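Local coordinates for Baccell_00875 (Bacteroides cellulosilyticus DSM 14838, PDB 5NO8), which acts as a polysaccharide lyase that probably removes the L-rhamnose caps linked to glucuronic acid on complex arabinogalactan proteins, at residues Tyr490-Pro495 against Glu541-Ala546; Leu531-Pro534 against Asn539-Gln542; Ala548-Ala553 against Leu684-Leu689. One frame throughout, in Å; residues are numbered along the deposited sequence.

Overall arrangement
All three contacts gather round helix 542-559. Contact 1 packs the loop Y490-P495 on its first turn, contact 2 closes the loop that leads into it, and contact 3 ties its next turns to helix 682-692. Centres of contacts 1 and 2 are about 10 Å apart, and those of contacts 1 and 3 about 9 Å; contacts 2 and 3 lie about 18 Å apart. Contacts 1 and 2 share E541 and Q542, and Y490 CE1 meets P534 CD at 3.3 Å. G493 N lies 3.0 Å from Q550 OE1, joining contacts 1 and 3. Glycerol bound about 3 Å from the side chains of S543 and Q550 may mark a pocket.

Contact 1 (Tyr490-Pro495 against Glu541-Ala546); sequences YAIGIP and EQSIVA
S543 and I544, in the first turn of helix 542-559, receive Y490 and I492 from the loop 490-495. The helix is prepared by E541, its N-cap. E541 OE1 accepts from S543 N at 2.9 Å, and S543 N lies above the carboxylate plane, 46° out of it; the same oxygen forms a salt bridge with R593. A glutamate suits this place because its flexible chain can fold back to the amide N of S543, which has no helical carbonyl before it to bind. E541 O takes two donors, I544 N and V545 N. Q542 supplies the next acceptor, its O binding A546 N at 2.8 Å, while its amide turns to W614, T618 and R593.

S543 makes the bridge to the loop. One water donates both to S543 O at 2.7 Å and to Y490 O at 2.5 Å, so two carbonyls that have no direct bond between them are joined. Beside it I492 reaches over: with CG1 anti to its carbonyl carbon (chi1 -62°) and the chain extended, CD1 arrives 4.0 Å from S543 CB. The small serine lets this methyl approach closely, and S543 OG also hydrogen-bonds a glycerol, probably from the crystallisation liquor.

At I544 both the side chain and the carbonyl meet the ring of Y490. I544 CG2 sits 4.1 Å from Y490 CD2, the two side chains crossing at about a right angle, and I544 O approaches the ring obliquely, 3.8 Å from Y490 CD2. A tyrosine fits here because its flat ring packs while its OH bonds to N529.

V545 and A546 carry the helix onward, V545 touching Y533 and A546 facing I617. The ring of Y490 also stacks on F526 of helix 509-529, I492 rests on helices 448-465 and 615-629, and the loop delivers P495 as N-cap of helix 496-505.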
# COMPACT_ATOMS: atom_id res chain seq x y z
N TYR A 490 -1.78 -19.57 5.52
CA TYR A 490 -1.26 -18.74 4.43
C TYR A 490 -0.14 -17.86 4.95
O TYR A 490 -0.23 -16.61 4.97
CB TYR A 490 -2.37 -17.90 3.82
CG TYR A 490 -3.35 -18.67 2.96
CD1 TYR A 490 -4.19 -19.65 3.50
CD2 TYR A 490 -3.43 -18.42 1.60
CE1 TYR A 490 -5.07 -20.36 2.68
CE2 TYR A 490 -4.31 -19.12 0.78
CZ TYR A 490 -5.14 -20.09 1.33
OH TYR A 490 -6.01 -20.76 0.48
N ALA A 491 0.96 -18.49 5.33
CA ALA A 491 2.05 -17.78 5.99
C ALA A 491 2.83 -17.00 4.95
O ALA A 491 2.89 -17.40 3.79
CB ALA A 491 2.96 -18.77 6.70
N ILE A 492 3.46 -15.91 5.39
CA ILE A 492 4.27 -15.07 4.53
C ILE A 492 5.69 -15.64 4.42
O ILE A 492 6.35 -15.92 5.43
CB ILE A 492 4.35 -13.64 5.08
CG1 ILE A 492 2.95 -13.00 5.14
CG2 ILE A 492 5.30 -12.81 4.21
CD1 ILE A 492 2.86 -11.87 6.12
N GLY A 493 6.16 -15.78 3.18
CA GLY A 493 7.53 -16.16 2.92
C GLY A 493 7.82 -17.58 3.39
O GLY A 493 8.84 -17.83 4.05
N ILE A 494 6.92 -18.51 3.09
CA ILE A 494 7.19 -19.92 3.37
C ILE A 494 8.43 -20.24 2.52
O ILE A 494 8.39 -20.05 1.31
CB ILE A 494 6.00 -20.80 2.96
CG1 ILE A 494 4.78 -20.46 3.83
CG2 ILE A 494 6.37 -22.28 3.10
CD1 ILE A 494 3.46 -20.95 3.26
N PRO A 495 9.54 -20.66 3.15
CA PRO A 495 10.80 -20.79 2.40
C PRO A 495 10.93 -22.10 1.58
O PRO A 495 11.77 -22.95 1.88
CB PRO A 495 11.86 -20.68 3.50
CG PRO A 495 11.19 -21.27 4.70
CD PRO A 495 9.75 -20.87 4.60
N GLU A 541 -6.75 -9.56 2.62
CA GLU A 541 -5.72 -8.54 2.37
C GLU A 541 -4.62 -9.05 1.47
O GLU A 541 -4.49 -10.26 1.21
CB GLU A 541 -5.10 -8.06 3.68
CG GLU A 541 -4.51 -9.20 4.53
CD GLU A 541 -3.22 -8.80 5.23
OE1 GLU A 541 -2.34 -8.21 4.53
OE2 GLU A 541 -3.06 -9.09 6.44
N GLN A 542 -3.77 -8.12 1.04
CA GLN A 542 -2.68 -8.46 0.17
C GLN A 542 -1.67 -9.45 0.76
O GLN A 542 -1.09 -10.24 0.00
CB GLN A 542 -1.99 -7.18 -0.33
CG GLN A 542 -0.73 -7.41 -1.16
CD GLN A 542 0.53 -7.32 -0.34
OE1 GLN A 542 0.49 -7.05 0.85
NE2 GLN A 542 1.67 -7.53 -0.99
N SER A 543 -1.45 -9.42 2.07
CA SER A 543 -0.51 -10.37 2.66
C SER A 543 -1.16 -11.71 3.10
O SER A 543 -0.56 -12.47 3.84
CB SER A 543 0.35 -9.75 3.77
OG SER A 543 -0.37 -9.51 4.97
N ILE A 544 -2.39 -11.96 2.62
CA ILE A 544 -2.92 -13.34 2.48
C ILE A 544 -2.80 -13.82 1.03
O ILE A 544 -2.29 -14.90 0.76
CB ILE A 544 -4.40 -13.41 2.93
CG1 ILE A 544 -4.48 -13.07 4.42
CG2 ILE A 544 -5.02 -14.78 2.60
CD1 ILE A 544 -5.89 -12.75 4.88
N VAL A 545 -3.24 -12.99 0.09
CA VAL A 545 -3.25 -13.35 -1.32
C VAL A 545 -1.82 -13.51 -1.86
O VAL A 545 -1.50 -14.50 -2.53
CB VAL A 545 -4.02 -12.31 -2.17
CG1 VAL A 545 -3.95 -12.64 -3.67
CG2 VAL A 545 -5.48 -12.24 -1.73
N ALA A 546 -0.96 -12.53 -1.57
CA ALA A 546 0.39 -12.58 -2.16
C ALA A 546 1.17 -13.81 -1.70
O ALA A 546 1.76 -14.48 -2.53
CB ALA A 546 1.17 -11.30 -1.90
O HOH W 1 -1.34 -14.41 5.54

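Contact 2 (Leu531-Pro534 against Asn539-Gln542); sequences LNYP and NYEQ
Y533 holds its CG anti to the carbonyl carbon (chi1 -62°), and Y540 holds its own anti to the backbone N (chi1 175°); with these torsions the two rings lean together from opposite limbs of one loop. Y533 CD2 comes to the edge of the Y540 ring, in its plane, at 3.7 Å from Y540 CE1. Next to it, Y533 CE2 lies 4.1 Å from the same Y540 CE1. The ring planes are inclined by 55° and the centroids are 6.0 Å apart, an oblique aromatic pair, neither stacked nor T-shaped.

Tyrosine suits position 533 because its broad ring packs, buried, against I544 and V545 while its OH is bound to Q571. The ring of Y540 shares V545 and also packs on V574 and on A155, C158 and I159 of helix 155-161, which comes earlier in the chain among the beta strands. Just before Y533, N532 is the centre of an inverse gamma turn in the chain that follows helix 509-529.

The arrangement is that of a helix-helix connection, a loop folded on an aromatic pair between helices 509-529 and 542-559, in a helical domain consistent with an alpha/alpha toroid, a barrel of helical hairpins.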
# COMPACT_ATOMS: atom_id res chain seq x y z
N LEU A 531 -10.09 -18.82 -4.42
CA LEU A 531 -10.31 -17.47 -3.89
C LEU A 531 -11.07 -17.43 -2.57
O LEU A 531 -11.29 -16.35 -2.01
CB LEU A 531 -11.03 -16.61 -4.94
CG LEU A 531 -10.41 -16.59 -6.34
CD1 LEU A 531 -11.20 -15.64 -7.23
CD2 LEU A 531 -8.95 -16.20 -6.30
N ASN A 532 -11.45 -18.59 -2.03
CA ASN A 532 -12.01 -18.65 -0.67
C ASN A 532 -10.90 -18.58 0.37
O ASN A 532 -10.65 -19.54 1.08
CB ASN A 532 -12.86 -19.91 -0.49
CG ASN A 532 -13.95 -20.01 -1.52
OD1 ASN A 532 -13.97 -20.93 -2.32
ND2 ASN A 532 -14.84 -19.02 -1.54
N TYR A 533 -10.27 -17.41 0.48
CA TYR A 533 -9.14 -17.23 1.37
C TYR A 533 -9.65 -17.19 2.80
O TYR A 533 -10.54 -16.38 3.11
CB TYR A 533 -8.41 -15.92 1.06
CG TYR A 533 -7.82 -15.83 -0.33
CD1 TYR A 533 -6.60 -16.43 -0.63
CD2 TYR A 533 -8.45 -15.10 -1.31
CE1 TYR A 533 -6.05 -16.33 -1.90
CE2 TYR A 533 -7.91 -14.99 -2.58
CZ TYR A 533 -6.71 -15.60 -2.87
OH TYR A 533 -6.21 -15.46 -4.12
N PRO A 534 -9.10 -18.02 3.69
CA PRO A 534 -9.47 -17.88 5.10
C PRO A 534 -9.00 -16.55 5.71
O PRO A 534 -8.00 -15.95 5.25
CB PRO A 534 -8.75 -19.06 5.80
CG PRO A 534 -7.98 -19.79 4.77
CD PRO A 534 -8.00 -18.99 3.50
N ASN A 539 -9.19 -9.79 7.61
CA ASN A 539 -10.14 -10.75 7.01
C ASN A 539 -9.83 -11.10 5.57
O ASN A 539 -10.07 -12.22 5.13
CB ASN A 539 -11.60 -10.25 7.08
CG ASN A 539 -12.10 -10.04 8.50
OD1 ASN A 539 -13.00 -9.20 8.74
ND2 ASN A 539 -11.53 -10.77 9.46
N TYR A 540 -9.32 -10.11 4.84
CA TYR A 540 -8.89 -10.32 3.48
C TYR A 540 -7.88 -9.23 3.25
O TYR A 540 -8.13 -8.10 3.62
CB TYR A 540 -10.09 -10.15 2.54
CG TYR A 540 -9.73 -10.22 1.08
CD1 TYR A 540 -9.53 -11.45 0.46
CD2 TYR A 540 -9.58 -9.06 0.32
CE1 TYR A 540 -9.18 -11.53 -0.88
CE2 TYR A 540 -9.24 -9.12 -1.03
CZ TYR A 540 -9.03 -10.36 -1.62
OH TYR A 540 -8.70 -10.44 -2.95
N GLU A 541 -6.75 -9.56 2.62
CA GLU A 541 -5.72 -8.54 2.37
C GLU A 541 -4.62 -9.05 1.47
O GLU A 541 -4.49 -10.26 1.21
CB GLU A 541 -5.10 -8.06 3.68
CG GLU A 541 -4.51 -9.20 4.53
CD GLU A 541 -3.22 -8.80 5.23
OE1 GLU A 541 -2.34 -8.21 4.53
OE2 GLU A 541 -3.06 -9.09 6.44
N GLN A 542 -3.77 -8.12 1.04
CA GLN A 542 -2.68 -8.46 0.17
C GLN A 542 -1.67 -9.45 0.76
O GLN A 542 -1.09 -10.24 0.00
CB GLN A 542 -1.99 -7.18 -0.33
CG GLN A 542 -0.73 -7.41 -1.16
CD GLN A 542 0.53 -7.32 -0.34
OE1 GLN A 542 0.49 -7.05 0.85
NE2 GLN A 542 1.67 -7.53 -0.99

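Contact 3 (Ala548-Ala553 against Leu684-Leu689); sequences AIQFLA and LVYYLL
Q550 and Y686 reach towards each other from two helices, with Q550 CA and Y686 CA 11.7 Å apart, so only long side chains can span the gap. Q550 starts well aimed: its CB leaves helix 542-559 towards helix 682-692, and CG stands opposite the backbone N (chi1 -180°), which sends the extended chain straight across. CB and CG serve as the spacer. CD comes to 4.1 Å from Y686 OH, and there the amide divides its work. OE1 turns to the backbone N of G493. Q550 NE2 donates to Y686 OH at 3.0 Å, with an N-H...O angle of 153° and the oxygen lying in the amide plane. NE2 also stands 3.4 Å from Y686 CE1, oblique to the ring, whose plane is 52° from that of the amide; NE2 also hydrogen-bonds a glycerol.

Glutamine is apt because one group both donates and accepts, and tyrosine because a rigid ring carries its hydroxyl far from the helix. A phenylalanine in place of this tyrosine would keep the ring but is likely to leave Q550 NE2 without its hydroxyl partner on Y686 and the amide less firmly fixed in rotation.

Helix 615-629 lies alongside both partners, touching Q550 through I617 and Y686 through T616 and A620, while L684 and Y687 of helix 682-692 pack on helix 338-352.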
# COMPACT_ATOMS: atom_id res chain seq x y z
N ALA A 548 0.04 -16.74 -0.81
CA ALA A 548 -0.52 -17.92 -1.50
C ALA A 548 0.20 -18.13 -2.81
O ALA A 548 0.65 -19.24 -3.11
CB ALA A 548 -2.02 -17.75 -1.76
N ILE A 549 0.34 -17.06 -3.57
CA ILE A 549 0.88 -17.15 -4.91
C ILE A 549 2.41 -17.32 -4.86
O ILE A 549 2.99 -18.04 -5.70
CB ILE A 549 0.51 -15.91 -5.74
CG1 ILE A 549 -1.01 -15.74 -5.80
CG2 ILE A 549 1.08 -15.98 -7.14
CD1 ILE A 549 -1.45 -14.48 -6.50
N GLN A 550 3.04 -16.66 -3.88
CA GLN A 550 4.48 -16.77 -3.60
C GLN A 550 4.83 -18.24 -3.33
O GLN A 550 5.77 -18.80 -3.91
CB GLN A 550 4.83 -15.90 -2.37
CG GLN A 550 6.28 -15.87 -1.92
CD GLN A 550 6.47 -15.19 -0.56
OE1 GLN A 550 5.55 -15.16 0.29
NE2 GLN A 550 7.66 -14.66 -0.33
N PHE A 551 4.01 -18.87 -2.50
CA PHE A 551 4.19 -20.29 -2.20
C PHE A 551 4.00 -21.19 -3.41
O PHE A 551 4.86 -22.04 -3.73
CB PHE A 551 3.22 -20.71 -1.11
CG PHE A 551 3.32 -22.16 -0.77
CD1 PHE A 551 4.21 -22.57 0.18
CD2 PHE A 551 2.56 -23.10 -1.46
CE1 PHE A 551 4.34 -23.91 0.49
CE2 PHE A 551 2.68 -24.43 -1.16
CZ PHE A 551 3.57 -24.84 -0.19
N LEU A 552 2.87 -21.01 -4.10
CA LEU A 552 2.55 -21.84 -5.25
C LEU A 552 3.56 -21.72 -6.39
O LEU A 552 3.88 -22.72 -7.05
CB LEU A 552 1.15 -21.57 -5.77
CG LEU A 552 -0.03 -21.97 -4.87
CD1 LEU A 552 -1.27 -21.30 -5.39
CD2 LEU A 552 -0.24 -23.48 -4.81
N ALA A 553 4.05 -20.51 -6.65
CA ALA A 553 5.01 -20.31 -7.72
C ALA A 553 6.33 -21.04 -7.42
O ALA A 553 6.93 -21.66 -8.31
CB ALA A 553 5.25 -18.84 -7.97
N LEU A 684 14.03 -4.96 2.14
CA LEU A 684 15.35 -5.16 1.56
C LEU A 684 15.65 -6.65 1.36
O LEU A 684 16.33 -7.03 0.41
CB LEU A 684 16.42 -4.47 2.38
CG LEU A 684 16.36 -2.94 2.40
CD1 LEU A 684 17.49 -2.41 3.29
CD2 LEU A 684 16.40 -2.35 1.00
N VAL A 685 15.11 -7.49 2.22
CA VAL A 685 15.15 -8.93 1.97
C VAL A 685 14.57 -9.26 0.60
O VAL A 685 15.16 -10.02 -0.18
CB VAL A 685 14.42 -9.73 3.08
CG1 VAL A 685 14.28 -11.21 2.71
CG2 VAL A 685 15.09 -9.56 4.43
N TYR A 686 13.42 -8.67 0.28
CA TYR A 686 12.80 -8.93 -0.99
C TYR A 686 13.43 -8.16 -2.15
O TYR A 686 13.43 -8.65 -3.29
CB TYR A 686 11.28 -8.73 -0.88
CG TYR A 686 10.66 -9.91 -0.16
CD1 TYR A 686 10.65 -11.17 -0.75
CD2 TYR A 686 10.20 -9.79 1.13
CE1 TYR A 686 10.10 -12.26 -0.10
CE2 TYR A 686 9.65 -10.88 1.80
CZ TYR A 686 9.59 -12.11 1.17
OH TYR A 686 9.05 -13.17 1.83
N TYR A 687 14.01 -7.00 -1.85
CA TYR A 687 14.79 -6.27 -2.84
C TYR A 687 15.94 -7.16 -3.34
O TYR A 687 16.17 -7.25 -4.54
CB TYR A 687 15.35 -4.98 -2.25
CG TYR A 687 16.12 -4.18 -3.25
CD1 TYR A 687 17.45 -4.45 -3.51
CD2 TYR A 687 15.49 -3.18 -3.99
CE1 TYR A 687 18.15 -3.73 -4.47
CE2 TYR A 687 16.18 -2.47 -4.94
CZ TYR A 687 17.51 -2.75 -5.17
OH TYR A 687 18.17 -2.04 -6.15
N LEU A 688 16.62 -7.80 -2.42
CA LEU A 688 17.75 -8.67 -2.75
C LEU A 688 17.34 -9.99 -3.39
O LEU A 688 18.08 -10.51 -4.22
CB LEU A 688 18.64 -8.90 -1.54
CG LEU A 688 19.32 -7.61 -1.06
CD1 LEU A 688 20.03 -7.81 0.23
CD2 LEU A 688 20.30 -7.05 -2.10
N LEU A 689 16.15 -10.50 -3.05
CA LEU A 689 15.58 -11.61 -3.81
C LEU A 689 15.35 -11.26 -5.27
O LEU A 689 15.83 -11.94 -6.19
CB LEU A 689 14.26 -12.08 -3.17
CG LEU A 689 13.58 -13.22 -3.95
CD1 LEU A 689 14.40 -14.51 -3.73
CD2 LEU A 689 12.17 -13.39 -3.46